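Local coordinates for protein esterase (Alcaligenes sp., PDB 1QLW) that probably hydrolyses carboxylic esters, as an esterase built on the alpha/beta-hydrolase fold, at residues P131-W142 and W169-S179. Residues are numbered along the deposited sequence; the frame is centred on the assembly and turned at random.
Sequences PDLFAAGHEAAW and WQQMVPDWLGS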
loop_
_atom_site.group_PDB
_atom_site.type_symbol
_atom_site.label_atom_id
_atom_site.label_comp_id
_atom_site.label_asym_id
_atom_site.label_seq_id
_atom_site.Cartn_x
_atom_site.Cartn_y
_atom_site.Cartn_z
ATOM N N PRO A 131 10.442 3.025 19.189
ATOM C CA PRO A 131 10.875 3.710 17.978
ATOM C C PRO A 131 10.474 5.166 17.952
ATOM O O PRO A 131 9.453 5.546 18.510
ATOM C CB PRO A 131 10.196 2.945 16.857
ATOM C CG PRO A 131 9.026 2.322 17.511
ATOM C CD PRO A 131 9.454 1.945 18.924
ATOM N N ASP A 132 11.257 5.974 17.251
ATOM C CA ASP A 132 10.960 7.368 16.985
ATOM C C ASP A 132 9.954 7.437 15.836
ATOM O O ASP A 132 10.296 7.147 14.686
ATOM C CB ASP A 132 12.260 8.075 16.597
ATOM C CG ASP A 132 12.036 9.530 16.270
ATOM O OD1 ASP A 132 11.095 10.143 16.794
ATOM O OD2 ASP A 132 12.867 10.054 15.498
ATOM N N LEU A 133 8.729 7.806 16.139
ATOM C CA LEU A 133 7.616 7.851 15.205
ATOM C C LEU A 133 6.973 9.224 15.208
ATOM O O LEU A 133 6.945 9.876 16.268
ATOM C CB LEU A 133 6.533 6.833 15.627
ATOM C CG LEU A 133 7.014 5.409 15.856
ATOM C CD1 LEU A 133 5.864 4.532 16.301
ATOM C CD2 LEU A 133 7.647 4.858 14.600
ATOM N N PHE A 134 6.406 9.646 14.075
ATOM C CA PHE A 134 5.626 10.873 14.091
ATOM C C PHE A 134 4.507 10.763 13.071
ATOM O O PHE A 134 4.513 9.924 12.182
ATOM C CB PHE A 134 6.473 12.116 13.818
ATOM C CG PHE A 134 7.036 12.208 12.433
ATOM C CD1 PHE A 134 8.237 11.599 12.114
ATOM C CD2 PHE A 134 6.400 12.950 11.442
ATOM C CE1 PHE A 134 8.802 11.679 10.854
ATOM C CE2 PHE A 134 6.958 13.043 10.174
ATOM C CZ PHE A 134 8.135 12.393 9.892
ATOM N N ALA A 135 3.551 11.664 13.217
ATOM C CA ALA A 135 2.489 11.846 12.233
ATOM C C ALA A 135 2.281 13.359 12.108
ATOM O O ALA A 135 2.394 14.061 13.106
ATOM C CB ALA A 135 1.203 11.162 12.596
ATOM N N ALA A 136 1.996 13.812 10.904
ATOM C CA ALA A 136 1.710 15.229 10.683
ATOM C C ALA A 136 0.201 15.432 10.817
ATOM O O ALA A 136 -0.595 14.848 10.077
ATOM C CB ALA A 136 2.166 15.649 9.291
ATOM N N GLY A 137 -0.171 16.251 11.777
ATOM C CA GLY A 137 -1.580 16.588 11.969
ATOM C C GLY A 137 -2.070 17.468 10.816
ATOM O O GLY A 137 -1.288 18.065 10.082
ATOM N N HIS A 138 -3.389 17.599 10.734
ATOM C CA HIS A 138 -3.990 18.388 9.663
ATOM C C HIS A 138 -3.487 19.833 9.680
ATOM O O HIS A 138 -3.168 20.410 8.639
ATOM C CB HIS A 138 -5.509 18.435 9.804
ATOM C CG HIS A 138 -6.186 17.111 9.825
ATOM N ND1 HIS A 138 -7.503 16.996 10.218
ATOM C CD2 HIS A 138 -5.779 15.850 9.534
ATOM C CE1 HIS A 138 -7.863 15.730 10.147
ATOM N NE2 HIS A 138 -6.839 15.010 9.746
ATOM N N GLU A 139 -3.426 20.385 10.880
ATOM C CA GLU A 139 -3.065 21.790 11.042
ATOM C C GLU A 139 -1.609 22.024 10.667
ATOM O O GLU A 139 -1.273 22.995 9.984
ATOM C CB GLU A 139 -3.365 22.240 12.464
ATOM C CG GLU A 139 -4.768 21.942 12.939
ATOM C CD GLU A 139 -5.007 20.581 13.550
ATOM O OE1 GLU A 139 -4.215 19.619 13.455
ATOM O OE2 GLU A 139 -6.080 20.444 14.193
ATOM N N ALA A 140 -0.732 21.114 11.105
ATOM C CA ALA A 140 0.684 21.214 10.774
ATOM C C ALA A 140 0.887 21.045 9.271
ATOM O O ALA A 140 1.641 21.801 8.643
ATOM C CB ALA A 140 1.466 20.150 11.541
ATOM N N ALA A 141 0.217 20.058 8.690
ATOM C CA ALA A 141 0.356 19.768 7.269
ATOM C C ALA A 141 -0.086 20.949 6.421
ATOM O O ALA A 141 0.507 21.213 5.367
ATOM C CB ALA A 141 -0.407 18.502 6.916
ATOM N N TRP A 142 -1.141 21.638 6.821
ATOM C CA TRP A 142 -1.625 22.792 6.060
ATOM C C TRP A 142 -0.508 23.793 5.796
ATOM O O TRP A 142 -0.371 24.328 4.694
ATOM C CB TRP A 142 -2.716 23.451 6.892
ATOM C CG TRP A 142 -3.532 24.505 6.230
ATOM C CD1 TRP A 142 -3.289 25.849 6.189
ATOM C CD2 TRP A 142 -4.771 24.297 5.545
ATOM N NE1 TRP A 142 -4.306 26.487 5.516
ATOM C CE2 TRP A 142 -5.231 25.553 5.113
ATOM C CE3 TRP A 142 -5.529 23.156 5.258
ATOM C CZ2 TRP A 142 -6.431 25.699 4.416
ATOM C CZ3 TRP A 142 -6.705 23.315 4.563
ATOM C CH2 TRP A 142 -7.151 24.572 4.144
ATOM N N TRP A 169 -6.286 14.176 4.058
ATOM C CA TRP A 169 -5.985 13.658 5.399
ATOM C C TRP A 169 -6.123 12.156 5.460
ATOM O O TRP A 169 -5.393 11.465 6.170
ATOM C CB TRP A 169 -6.854 14.316 6.462
ATOM C CG TRP A 169 -6.900 15.815 6.462
ATOM C CD1 TRP A 169 -8.000 16.562 6.801
ATOM C CD2 TRP A 169 -5.875 16.747 6.131
ATOM N NE1 TRP A 169 -7.712 17.891 6.710
ATOM C CE2 TRP A 169 -6.416 18.043 6.289
ATOM C CE3 TRP A 169 -4.547 16.677 5.714
ATOM C CZ2 TRP A 169 -5.712 19.223 6.047
ATOM C CZ3 TRP A 169 -3.823 17.837 5.470
ATOM C CH2 TRP A 169 -4.416 19.095 5.649
ATOM N N GLN A 170 -7.077 11.581 4.691
ATOM C CA GLN A 170 -7.229 10.142 4.647
ATOM C C GLN A 170 -5.974 9.430 4.152
ATOM O O GLN A 170 -5.757 8.278 4.554
ATOM C CB GLN A 170 -8.403 9.730 3.753
ATOM C CG GLN A 170 -9.768 9.979 4.343
ATOM C CD GLN A 170 -10.874 9.682 3.341
ATOM O OE1 GLN A 170 -10.781 10.144 2.195
ATOM N NE2 GLN A 170 -11.884 8.922 3.720
ATOM N N GLN A 171 -5.203 10.035 3.242
ATOM C CA GLN A 171 -4.054 9.330 2.698
ATOM C C GLN A 171 -2.781 9.529 3.508
ATOM O O GLN A 171 -1.755 8.924 3.159
ATOM C CB GLN A 171 -3.826 9.647 1.229
ATOM C CG GLN A 171 -3.289 11.029 0.907
ATOM C CD GLN A 171 -2.927 11.146 -0.561
ATOM O OE1 GLN A 171 -3.835 11.324 -1.422
ATOM N NE2 GLN A 171 -1.680 11.034 -0.891
ATOM N N MET A 172 -2.814 10.329 4.558
ATOM C CA MET A 172 -1.639 10.572 5.389
ATOM C C MET A 172 -1.533 9.505 6.469
ATOM O O MET A 172 -2.542 9.034 7.012
ATOM C CB MET A 172 -1.716 11.975 6.009
ATOM C CG MET A 172 -1.651 13.027 4.906
ATOM S SD MET A 172 -1.431 14.716 5.514
ATOM C CE MET A 172 0.262 14.609 6.113
ATOM N N VAL A 173 -0.294 9.109 6.745
ATOM C CA VAL A 173 0.022 7.979 7.614
ATOM C C VAL A 173 1.180 8.312 8.532
ATOM O O VAL A 173 2.003 9.187 8.225
ATOM C CB VAL A 173 0.387 6.730 6.766
ATOM C CG1 VAL A 173 -0.748 6.288 5.846
ATOM C CG2 VAL A 173 1.650 6.944 5.943
ATOM N N PRO A 174 1.339 7.565 9.627
ATOM C CA PRO A 174 2.531 7.702 10.462
ATOM C C PRO A 174 3.802 7.383 9.703
ATOM O O PRO A 174 3.836 6.549 8.801
ATOM C CB PRO A 174 2.298 6.702 11.594
ATOM C CG PRO A 174 0.818 6.601 11.679
ATOM C CD PRO A 174 0.331 6.665 10.247
ATOM N N ASP A 175 4.865 8.025 10.153
ATOM C CA ASP A 175 6.166 7.981 9.500
ATOM C C ASP A 175 7.207 7.427 10.451
ATOM O O ASP A 175 7.370 7.937 11.562
ATOM C CB ASP A 175 6.503 9.392 9.024
ATOM C CG ASP A 175 7.581 9.425 7.986
ATOM O OD1 ASP A 175 8.543 8.648 8.112
ATOM O OD2 ASP A 175 7.462 10.252 7.047
ATOM N N TRP A 176 7.895 6.365 10.011
ATOM C CA TRP A 176 8.919 5.685 10.780
ATOM C C TRP A 176 10.321 6.112 10.373
ATOM O O TRP A 176 11.290 5.469 10.852
ATOM C CB TRP A 176 8.733 4.176 10.586
ATOM C CG TRP A 176 7.527 3.608 11.264
ATOM C CD1 TRP A 176 6.215 3.945 11.107
ATOM C CD2 TRP A 176 7.541 2.537 12.216
ATOM N NE1 TRP A 176 5.421 3.188 11.929
ATOM C CE2 TRP A 176 6.216 2.325 12.628
ATOM C CE3 TRP A 176 8.564 1.762 12.779
ATOM C CZ2 TRP A 176 5.878 1.325 13.554
ATOM C CZ3 TRP A 176 8.231 0.779 13.709
ATOM C CH2 TRP A 176 6.911 0.602 14.070
ATOM N N LEU A 177 10.509 7.190 9.642
ATOM C CA LEU A 177 11.828 7.607 9.181
ATOM C C LEU A 177 12.862 7.642 10.300
ATOM O O LEU A 177 14.004 7.172 10.149
ATOM C CB LEU A 177 11.740 9.033 8.584
ATOM C CG LEU A 177 13.015 9.501 7.891
ATOM C CD1 LEU A 177 13.098 8.990 6.477
ATOM C CD2 LEU A 177 13.136 11.020 7.934
ATOM N N GLY A 178 12.477 8.225 11.436
ATOM C CA GLY A 178 13.387 8.470 12.527
ATOM C C GLY A 178 13.842 7.235 13.258
ATOM O O GLY A 178 14.783 7.305 14.058
ATOM N N SER A 179 13.207 6.101 12.994
ATOM C CA SER A 179 13.532 4.836 13.601
ATOM C C SER A 179 14.327 3.923 12.671
ATOM O O SER A 179 14.567 2.773 13.016
ATOM C CB SER A 179 12.234 4.169 14.078
ATOM O OG SER A 179 11.648 3.592 12.941
HETATM O O HOH W 1 9.948 8.756 12.515
HETATM O O HOH W 2 1.224 11.852 8.925
HETATM O O HOH W 3 -4.753 12.636 8.840
#
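H138 and W169 lie face to face where two helices meet, the imidazole nearly parallel to the indole's five-membered ring (8°) with centroids 3.5 Å apart. Followed outward, W169 starts with CB near H138 NE2; CG lies 3.3 Å from H138 CD2, and CD1 sits over the centre of the imidazole. CE2 runs beneath H138 CB, CH2 reaches H138 O, CZ3 touches the methyl of A141 at 3.8 Å, and CZ2 meets CE3 of W142 near the planes of both rings. The broad, flat indole suits this place because one side chain meets the imidazole with its face and W142 with its edge, and its NE1 is satisfied by Q165; a leucine here would probably leave the imidazole without its stacking surface and open a gap beside A141 and W142. H138 NE2 bonds T46 of the second subunit. Next along, the bent chain of M172 brings CE against the methyls of both A136 and A141, residues small enough to admit it.

Further on, F134 and D175 form a single antiparallel hydrogen-bonded bridge: D175 N gives a nearly linear bond to F134 O (2.8 Å), and F134 N returns a longer one to D175 O. D175 CB lies over one face of the F134 ring, 3.8 Å from its centroid, and chi1 of -162°, CG anti to the backbone N, carries the carboxylate along the ring, its plane 17° from the ring's. D175 OD1 closes an Asx turn with L177 N and pairs with R107, while OD2 accepts from Q207 and C72; this buried acid is thus fully engaged. L133, whose branched end offers a methyl, sets CD2 over the face of the W176 indole, 3.4 Å from its five-membered-ring centroid.

The two antiparallel segments belong to the long insertion between strands 99-103 and 200-205 of the alpha/beta-hydrolase sheet; helices 138-144 and 165-171 meet at one end, and at the other P131 and W176 rest on helix 115-121, while the second subunit stacks Y39 on F134.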